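Local structure of D-threo-3-hydroxyaspartate dehydratase (Delftia, 3WQC) at residues Gln126-Phe131 with Gly172-Gly177; Ile143-Asp148 with Pro160-Ile165. The protein catalyses the deamination of D-threo-3-hydroxyaspartate to oxaloacetate and ammonium with pyridoxal 5'-phosphate and a divalent metal ion, and also acts on L-threo- and L-erythro-3-hydroxyaspartate and D-serine. One frame throughout, in Å; residues are numbered along the deposited sequence.

Interaction 1. Residues Gln126-Phe131 with Gly172-Gly177; sequences QAIAAF and GGMRLG
Two bends bring the thioether of Met-174 onto Ala-129: the chain folds at chi2 (-60°) and twists again at chi3 (108°), laying CG, SD and CE along the flank of helix 122-135 instead of running straight past it. Met-174 CG makes the first contact, 3.7 Å from Ala-129 CA and close to its CB as well. The sulfur follows over the helix backbone, with Met-174 SD 3.9 Å from Ala-129 CA and 4.0 Å from Ile-128 O. Last in line, Met-174 CE comes to 3.8 Å from Ala-129 O. A looser approach, 4.3 Å from Met-174 SD to Ile-128 CG2, adds the branch methyl of Ile-128; the side chain of Ile-128 leads away at its end and also packs on Leu-102, Phe-139 and Val-141.

These segments belong to the alpha/beta barrel of the alanine racemase-like domain, at a turn that closes helix 159-171 and feeds strand 175-180. Gly-173 ends that helix with a Schellman motif, its positive phi (86°) accompanied by two bonds back into the last helical turn. Just before it, Gly-172 CA and Ala-129 CA, 5.3 Å apart, are the nearest CA pair across the two segments. Having no side chain, Gly-172 can present its bare CA to the methyl of Ala-129, at 4.2 Å from CB. Its carbonyl O accepts a hydrogen bond from Arg-133 NH1, one turn further along helix 122-135, and this polar link complements an interface that has no hydrogen bond between the two segments themselves. About 152 Å² is buried, counting both sides, chiefly by Met-174 and Ala-129. Beyond the turn, Arg-175 joins the barrel sheet through backbone hydrogen bonds to Phe-139 and Val-141.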
ATOM      1  N   GLN B 126       5.001 -21.470 -26.147  1.00  9.72           N
ATOM      2  CA  GLN B 126       6.109 -21.610 -27.079  1.00 10.08           C
ATOM      3  C   GLN B 126       7.375 -21.021 -26.428  1.00  9.82           C
ATOM      4  O   GLN B 126       8.462 -21.619 -26.616  1.00 11.87           O
ATOM      5  CB  GLN B 126       5.854 -20.815 -28.364  1.00  9.63           C
ATOM      6  CG  GLN B 126       4.792 -21.466 -29.262  1.00  9.66           C
ATOM      7  CD  GLN B 126       4.559 -20.706 -30.536  1.00  9.50           C
ATOM      8  OE1 GLN B 126       5.002 -19.547 -30.691  1.00 14.06           O
ATOM      9  NE2 GLN B 126       3.847 -21.310 -31.493  1.00 10.54           N
ATOM     10  N   ALA B 127       7.266 -19.903 -25.702  1.00 10.20           N
ATOM     11  CA  ALA B 127       8.486 -19.304 -25.105  1.00  9.63           C
ATOM     12  C   ALA B 127       9.093 -20.242 -24.074  1.00 10.18           C
ATOM     13  O   ALA B 127      10.325 -20.431 -23.978  1.00 12.08           O
ATOM     14  CB  ALA B 127       8.128 -17.959 -24.455  1.00 11.63           C
ATOM     15  N   ILE B 128       8.232 -20.813 -23.209  1.00  9.62           N
ATOM     16  CA  ILE B 128       8.721 -21.754 -22.182  1.00 10.47           C
ATOM     17  C   ILE B 128       9.357 -22.981 -22.856  1.00 11.13           C
ATOM     18  O   ILE B 128      10.465 -23.386 -22.446  1.00 12.93           O
ATOM     19  CB  ILE B 128       7.628 -22.172 -21.218  1.00 10.23           C
ATOM     20  CG1 ILE B 128       7.075 -20.956 -20.423  1.00 11.01           C
ATOM     21  CG2 ILE B 128       8.177 -23.231 -20.221  1.00 13.14           C
ATOM     22  CD1 ILE B 128       5.953 -21.272 -19.431  1.00 12.07           C
ATOM     23  N   ALA B 129       8.667 -23.581 -23.836  1.00 10.41           N
ATOM     24  CA  ALA B 129       9.193 -24.831 -24.410  1.00 11.15           C
ATOM     25  C   ALA B 129      10.502 -24.510 -25.135  1.00 12.47           C
ATOM     26  O   ALA B 129      11.425 -25.336 -25.068  1.00 13.37           O
ATOM     27  CB  ALA B 129       8.126 -25.354 -25.374  1.00 14.69           C
ATOM     28  N   ALA B 130      10.620 -23.389 -25.846  1.00 11.42           N
ATOM     29  CA  ALA B 130      11.893 -23.119 -26.561  1.00 13.02           C
ATOM     30  C   ALA B 130      13.023 -22.905 -25.556  1.00 13.44           C
ATOM     31  O   ALA B 130      14.146 -23.425 -25.746  1.00 15.35           O
ATOM     32  CB  ALA B 130      11.725 -21.914 -27.430  1.00 14.09           C
ATOM     33  N   PHE B 131      12.743 -22.194 -24.432  1.00 11.73           N
ATOM     34  CA  PHE B 131      13.814 -22.010 -23.489  1.00 11.29           C
ATOM     35  C   PHE B 131      14.202 -23.287 -22.778  1.00 13.10           C
ATOM     36  O   PHE B 131      15.390 -23.574 -22.524  1.00 13.97           O
ATOM     37  CB  PHE B 131      13.323 -20.911 -22.476  1.00 12.39           C
ATOM     38  CG  PHE B 131      14.407 -20.519 -21.483  1.00 12.27           C
ATOM     39  CD1 PHE B 131      15.489 -19.731 -21.919  1.00 17.33           C
ATOM     40  CD2 PHE B 131      14.308 -20.877 -20.124  1.00 13.87           C
ATOM     41  CE1 PHE B 131      16.482 -19.301 -21.007  1.00 18.51           C
ATOM     42  CE2 PHE B 131      15.333 -20.432 -19.226  1.00 13.79           C
ATOM     43  CZ  PHE B 131      16.358 -19.630 -19.662  1.00 15.32           C
ATOM     44  N   GLY B 172       6.581 -30.097 -27.032  1.00 13.63           N
ATOM     45  CA  GLY B 172       7.783 -29.323 -26.834  1.00 16.12           C
ATOM     46  C   GLY B 172       8.682 -29.902 -25.771  1.00 16.72           C
ATOM     47  O   GLY B 172       9.748 -29.299 -25.520  1.00 21.80           O
ATOM     48  N   GLY B 173       8.286 -30.984 -25.101  1.00 16.11           N
ATOM     49  CA  GLY B 173       9.099 -31.635 -24.072  1.00 17.26           C
ATOM     50  C   GLY B 173       8.979 -31.088 -22.684  1.00 14.49           C
ATOM     51  O   GLY B 173       9.712 -31.482 -21.757  1.00 18.43           O
ATOM     52  N   MET B 174       7.974 -30.232 -22.505  1.00 11.95           N
ATOM     53  CA  MET B 174       7.692 -29.777 -21.135  1.00 11.81           C
ATOM     54  C   MET B 174       6.702 -30.697 -20.448  1.00 12.32           C
ATOM     55  O   MET B 174       6.108 -31.612 -21.087  1.00 14.97           O
ATOM     56  CB  MET B 174       7.083 -28.364 -21.202  1.00 11.96           C
ATOM     57  CG  MET B 174       7.944 -27.338 -22.012  1.00 13.38           C
ATOM     58  SD  MET B 174       9.651 -27.134 -21.279  1.00 14.26           S
ATOM     59  CE  MET B 174      10.721 -27.983 -22.483  1.00 14.71           C
ATOM     60  N   ARG B 175       6.529 -30.521 -19.127  1.00 12.85           N
ATOM     61  CA  ARG B 175       5.624 -31.385 -18.374  1.00 13.50           C
ATOM     62  C   ARG B 175       4.327 -30.615 -18.230  1.00 13.20           C
ATOM     63  O   ARG B 175       4.269 -29.625 -17.441  1.00 12.89           O
ATOM     64  CB  ARG B 175       6.212 -31.692 -16.971  1.00 15.07           C
ATOM     65  CG  ARG B 175       5.236 -32.434 -16.029  1.00 21.96           C
ATOM     66  CD  ARG B 175       5.884 -32.809 -14.658  1.00 30.31           C
ATOM     67  NE  ARG B 175       6.945 -33.760 -14.855  1.00 41.07           N
ATOM     68  CZ  ARG B 175       7.370 -34.580 -13.918  1.00 73.35           C
ATOM     69  NH1 ARG B 175       8.307 -35.457 -14.198  1.00 64.56           N
ATOM     70  NH2 ARG B 175       6.873 -34.491 -12.695  1.00118.41           N
ATOM     71  N   LEU B 176       3.271 -30.996 -18.939  1.00 12.49           N
ATOM     72  CA  LEU B 176       1.964 -30.362 -18.794  1.00 11.17           C
ATOM     73  C   LEU B 176       1.362 -30.982 -17.523  1.00 12.41           C
ATOM     74  O   LEU B 176       0.979 -32.179 -17.450  1.00 13.74           O
ATOM     75  CB  LEU B 176       1.113 -30.713 -20.018  1.00 13.03           C
ATOM     76  CG  LEU B 176      -0.307 -30.229 -19.957  1.00 14.81           C
ATOM     77  CD1 LEU B 176      -0.570 -28.844 -19.649  1.00 20.99           C
ATOM     78  CD2 LEU B 176      -1.155 -30.606 -21.208  1.00 15.15           C
ATOM     79  N   GLY B 177       1.342 -30.219 -16.436  1.00 11.79           N
ATOM     80  CA  GLY B 177       1.134 -30.783 -15.127  1.00 12.03           C
ATOM     81  C   GLY B 177      -0.284 -30.664 -14.619  1.00 11.05           C
ATOM     82  O   GLY B 177      -0.648 -31.285 -13.587  1.00 13.78           O
TER

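Interaction 2. Residues Ile143-Asp148 with Pro160-Ile165; sequences IEIDTD and PLLLAI
A beta-alpha-beta crossover of the barrel domain supplies this contact, in which Ile-143 and Ile-145 of strand 140-146 meet Leu-162 and Ile-165 of helix 159-171. Over the short segments the strand and helix axes run nearly antiparallel, at 169°, and approach to 10.2 Å, the separation of a helix layer lying on a sheet. Ile-143 does most of the joining. Ile-143 CD1 lies 3.7 Å from Ile-165 CG2, and the CG1 behind it is nearly as close, so that the arm of Ile-143 rests against the branch methyl of Ile-165. The other fork of Ile-143, CG2, reaches 4.1 Å from Leu-162 CD2.

Two residues along the strand, Ile-145 approaches the same leucine from another direction. A bend at chi2 (-56°) swings Ile-145 CD1 to 3.5 Å from Leu-162 CD2, the closest pair between the segments, and the two side chains cross at about a right angle. Leu-162 CD2 thus serves both isoleucines, while Glu-144 between them starts away from the helix. The touching residues are buried and wholly apolar, with no hydrogen bond across. Val-154 of the short strand 154-155 touches Ile-143, Leu-162 and Ile-165, and Ala-209 of helix 192-215 covers Ile-145 and Leu-162. The side chain of Ile-145 is about 11 Å from the bound pyridoxal phosphate, too far for direct contact. Such aliphatic packing between a core strand and the outer helix of the same crossover is typical of the TIM-barrel domain of alanine racemase-like, fold-type III enzymes.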
ATOM      1  N   ILE B 143      -2.080 -25.030 -17.179  1.00  8.98           N
ATOM      2  CA  ILE B 143      -2.817 -24.095 -18.066  1.00  8.97           C
ATOM      3  C   ILE B 143      -3.871 -23.406 -17.210  1.00  9.54           C
ATOM      4  O   ILE B 143      -4.703 -24.084 -16.532  1.00  9.73           O
ATOM      5  CB  ILE B 143      -3.447 -24.813 -19.270  1.00  9.40           C
ATOM      6  CG1 ILE B 143      -2.301 -25.524 -20.078  1.00 10.91           C
ATOM      7  CG2 ILE B 143      -4.271 -23.786 -20.080  1.00 11.70           C
ATOM      8  CD1 ILE B 143      -2.859 -26.422 -21.202  1.00 10.67           C
ATOM      9  N   GLU B 144      -3.865 -22.089 -17.210  1.00  9.98           N
ATOM     10  CA  GLU B 144      -4.886 -21.338 -16.452  1.00  9.32           C
ATOM     11  C   GLU B 144      -6.230 -21.260 -17.204  1.00 10.30           C
ATOM     12  O   GLU B 144      -6.211 -20.974 -18.423  1.00 11.95           O
ATOM     13  CB  GLU B 144      -4.368 -19.915 -16.123  1.00 11.12           C
ATOM     14  CG  GLU B 144      -5.332 -19.158 -15.155  1.00 11.81           C
ATOM     15  CD  GLU B 144      -4.780 -17.891 -14.573  1.00 14.59           C
ATOM     16  OE1 GLU B 144      -5.406 -17.454 -13.565  1.00 19.05           O
ATOM     17  OE2 GLU B 144      -3.801 -17.333 -15.134  1.00 16.77           O
ATOM     18  N   ILE B 145      -7.343 -21.515 -16.503  1.00  9.72           N
ATOM     19  CA  ILE B 145      -8.669 -21.613 -17.092  1.00 10.56           C
ATOM     20  C   ILE B 145      -9.467 -20.413 -16.552  1.00 12.48           C
ATOM     21  O   ILE B 145      -9.440 -20.109 -15.349  1.00 12.91           O
ATOM     22  CB  ILE B 145      -9.333 -22.933 -16.683  1.00 10.99           C
ATOM     23  CG1 ILE B 145      -8.426 -24.127 -17.058  1.00 12.03           C
ATOM     24  CG2 ILE B 145     -10.729 -23.025 -17.362  1.00 12.62           C
ATOM     25  CD1 ILE B 145      -8.016 -24.197 -18.530  1.00 12.68           C
ATOM     26  N   ASP B 146     -10.215 -19.761 -17.424  1.00 11.15           N
ATOM     27  CA  ASP B 146     -11.133 -18.665 -17.052  1.00 13.13           C
ATOM     28  C   ASP B 146     -12.506 -19.336 -16.890  1.00 13.82           C
ATOM     29  O   ASP B 146     -13.106 -19.840 -17.876  1.00 16.58           O
ATOM     30  CB  ASP B 146     -11.204 -17.648 -18.196  1.00 13.54           C
ATOM     31  CG  ASP B 146     -12.191 -16.542 -17.931  1.00 16.18           C
ATOM     32  OD1 ASP B 146     -12.809 -16.565 -16.848  1.00 22.03           O
ATOM     33  OD2 ASP B 146     -12.373 -15.671 -18.828  1.00 21.51           O
ATOM     34  N   THR B 147     -12.980 -19.481 -15.651  1.00 14.90           N
ATOM     35  CA  THR B 147     -14.264 -20.122 -15.374  1.00 16.23           C
ATOM     36  C   THR B 147     -15.338 -19.105 -15.034  1.00 16.94           C
ATOM     37  O   THR B 147     -16.522 -19.473 -15.025  1.00 21.74           O
ATOM     38  CB  THR B 147     -14.169 -21.168 -14.231  1.00 14.20           C
ATOM     39  OG1 THR B 147     -13.617 -20.538 -13.037  1.00 16.17           O
ATOM     40  CG2 THR B 147     -13.295 -22.337 -14.631  1.00 17.25           C
ATOM     41  N   ASP B 148     -14.986 -17.828 -14.773  1.00 16.83           N
ATOM     42  CA  ASP B 148     -15.995 -16.835 -14.382  1.00 17.51           C
ATOM     43  C   ASP B 148     -15.857 -15.411 -14.955  1.00 17.99           C
ATOM     44  O   ASP B 148     -16.593 -14.492 -14.518  1.00 22.35           O
ATOM     45  CB  ASP B 148     -16.074 -16.802 -12.846  1.00 19.99           C
ATOM     46  CG  ASP B 148     -14.818 -16.110 -12.263  1.00 17.97           C
ATOM     47  OD1 ASP B 148     -13.790 -16.014 -13.015  1.00 20.25           O
ATOM     48  OD2 ASP B 148     -14.866 -15.710 -11.061  1.00 20.88           O
ATOM     49  N   PRO B 160     -10.269 -25.819 -28.776  1.00 12.96           N
ATOM     50  CA  PRO B 160      -9.163 -25.685 -29.748  1.00 13.46           C
ATOM     51  C   PRO B 160      -7.925 -24.981 -29.114  1.00 12.29           C
ATOM     52  O   PRO B 160      -6.772 -25.396 -29.375  1.00 12.48           O
ATOM     53  CB  PRO B 160      -9.810 -24.882 -30.877  1.00 14.52           C
ATOM     54  CG  PRO B 160     -11.273 -25.256 -30.836  1.00 13.75           C
ATOM     55  CD  PRO B 160     -11.531 -25.264 -29.304  1.00 15.66           C
ATOM     56  N   LEU B 161      -8.171 -23.934 -28.339  1.00 13.05           N
ATOM     57  CA  LEU B 161      -7.011 -23.185 -27.770  1.00 13.03           C
ATOM     58  C   LEU B 161      -6.393 -24.016 -26.639  1.00 12.60           C
ATOM     59  O   LEU B 161      -5.155 -24.068 -26.513  1.00 12.12           O
ATOM     60  CB  LEU B 161      -7.393 -21.820 -27.239  1.00 14.91           C
ATOM     61  CG  LEU B 161      -6.330 -20.993 -26.508  1.00 19.61           C
ATOM     62  CD1 LEU B 161      -5.188 -20.756 -27.495  1.00 20.84           C
ATOM     63  CD2 LEU B 161      -6.926 -19.652 -26.047  1.00 21.72           C
ATOM     64  N   LEU B 162      -7.213 -24.687 -25.813  1.00 13.91           N
ATOM     65  CA  LEU B 162      -6.676 -25.601 -24.737  1.00 13.20           C
ATOM     66  C   LEU B 162      -5.745 -26.616 -25.390  1.00 12.52           C
ATOM     67  O   LEU B 162      -4.637 -26.882 -24.875  1.00 12.85           O
ATOM     68  CB  LEU B 162      -7.766 -26.434 -24.015  1.00 20.00           C
ATOM     69  CG  LEU B 162      -8.518 -25.805 -22.994  1.00 22.28           C
ATOM     70  CD1 LEU B 162      -9.633 -26.791 -22.544  1.00 21.21           C
ATOM     71  CD2 LEU B 162      -7.564 -25.548 -21.776  1.00 22.28           C
ATOM     72  N   LEU B 163      -6.230 -27.289 -26.466  1.00 11.94           N
ATOM     73  CA  LEU B 163      -5.376 -28.322 -27.066  1.00 12.81           C
ATOM     74  C   LEU B 163      -4.095 -27.727 -27.654  1.00 10.24           C
ATOM     75  O   LEU B 163      -3.033 -28.370 -27.669  1.00 11.91           O
ATOM     76  CB  LEU B 163      -6.146 -29.145 -28.113  1.00 13.53           C
ATOM     77  CG  LEU B 163      -7.023 -30.240 -27.516  1.00 20.11           C
ATOM     78  CD1 LEU B 163      -7.521 -30.163 -26.116  1.00 18.93           C
ATOM     79  CD2 LEU B 163      -7.882 -30.910 -28.564  1.00 16.68           C
ATOM     80  N   ALA B 164      -4.267 -26.540 -28.326  1.00 10.22           N
ATOM     81  CA  ALA B 164      -3.089 -25.954 -28.959  1.00 10.35           C
ATOM     82  C   ALA B 164      -1.991 -25.637 -27.910  1.00  9.33           C
ATOM     83  O   ALA B 164      -0.813 -25.920 -28.087  1.00 10.78           O
ATOM     84  CB  ALA B 164      -3.485 -24.635 -29.670  1.00 12.39           C
ATOM     85  N   ILE B 165      -2.437 -25.110 -26.751  1.00 10.05           N
ATOM     86  CA  ILE B 165      -1.454 -24.826 -25.687  1.00  9.17           C
ATOM     87  C   ILE B 165      -0.930 -26.128 -25.085  1.00  9.63           C
ATOM     88  O   ILE B 165       0.312 -26.263 -24.889  1.00 10.33           O
ATOM     89  CB  ILE B 165      -2.156 -23.983 -24.594  1.00  9.05           C
ATOM     90  CG1 ILE B 165      -2.540 -22.609 -25.175  1.00 10.72           C
ATOM     91  CG2 ILE B 165      -1.247 -23.836 -23.356  1.00 10.62           C
ATOM     92  CD1 ILE B 165      -3.518 -21.866 -24.228  1.00 11.05           C
TER

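Overall arrangement
Interactions 1 and 2 have centres 16 Å apart in the same barrel domain, on one side of the chain's centre. Along the sequence, interaction 2 is nested inside the loop closed by interaction 1: helix 122-135 leads to strand 140-146, then the short strand 154-155, helix 159-171 and strand 175-180. Strands 140-146 and 175-180 are parallel neighbours in the barrel sheet, and they bring the contacts together where Leu-176 CD1 lies 3.7 Å from Ile-143 CD1. Interaction 2 sets helix 159-171 against strand 140-146, whereas interaction 1 ties the turn after that helix to the preceding helix. Together they hold helix 159-171 and the turn after it against strand 140-146 and helix 122-135, away from the cofactor and metal sites.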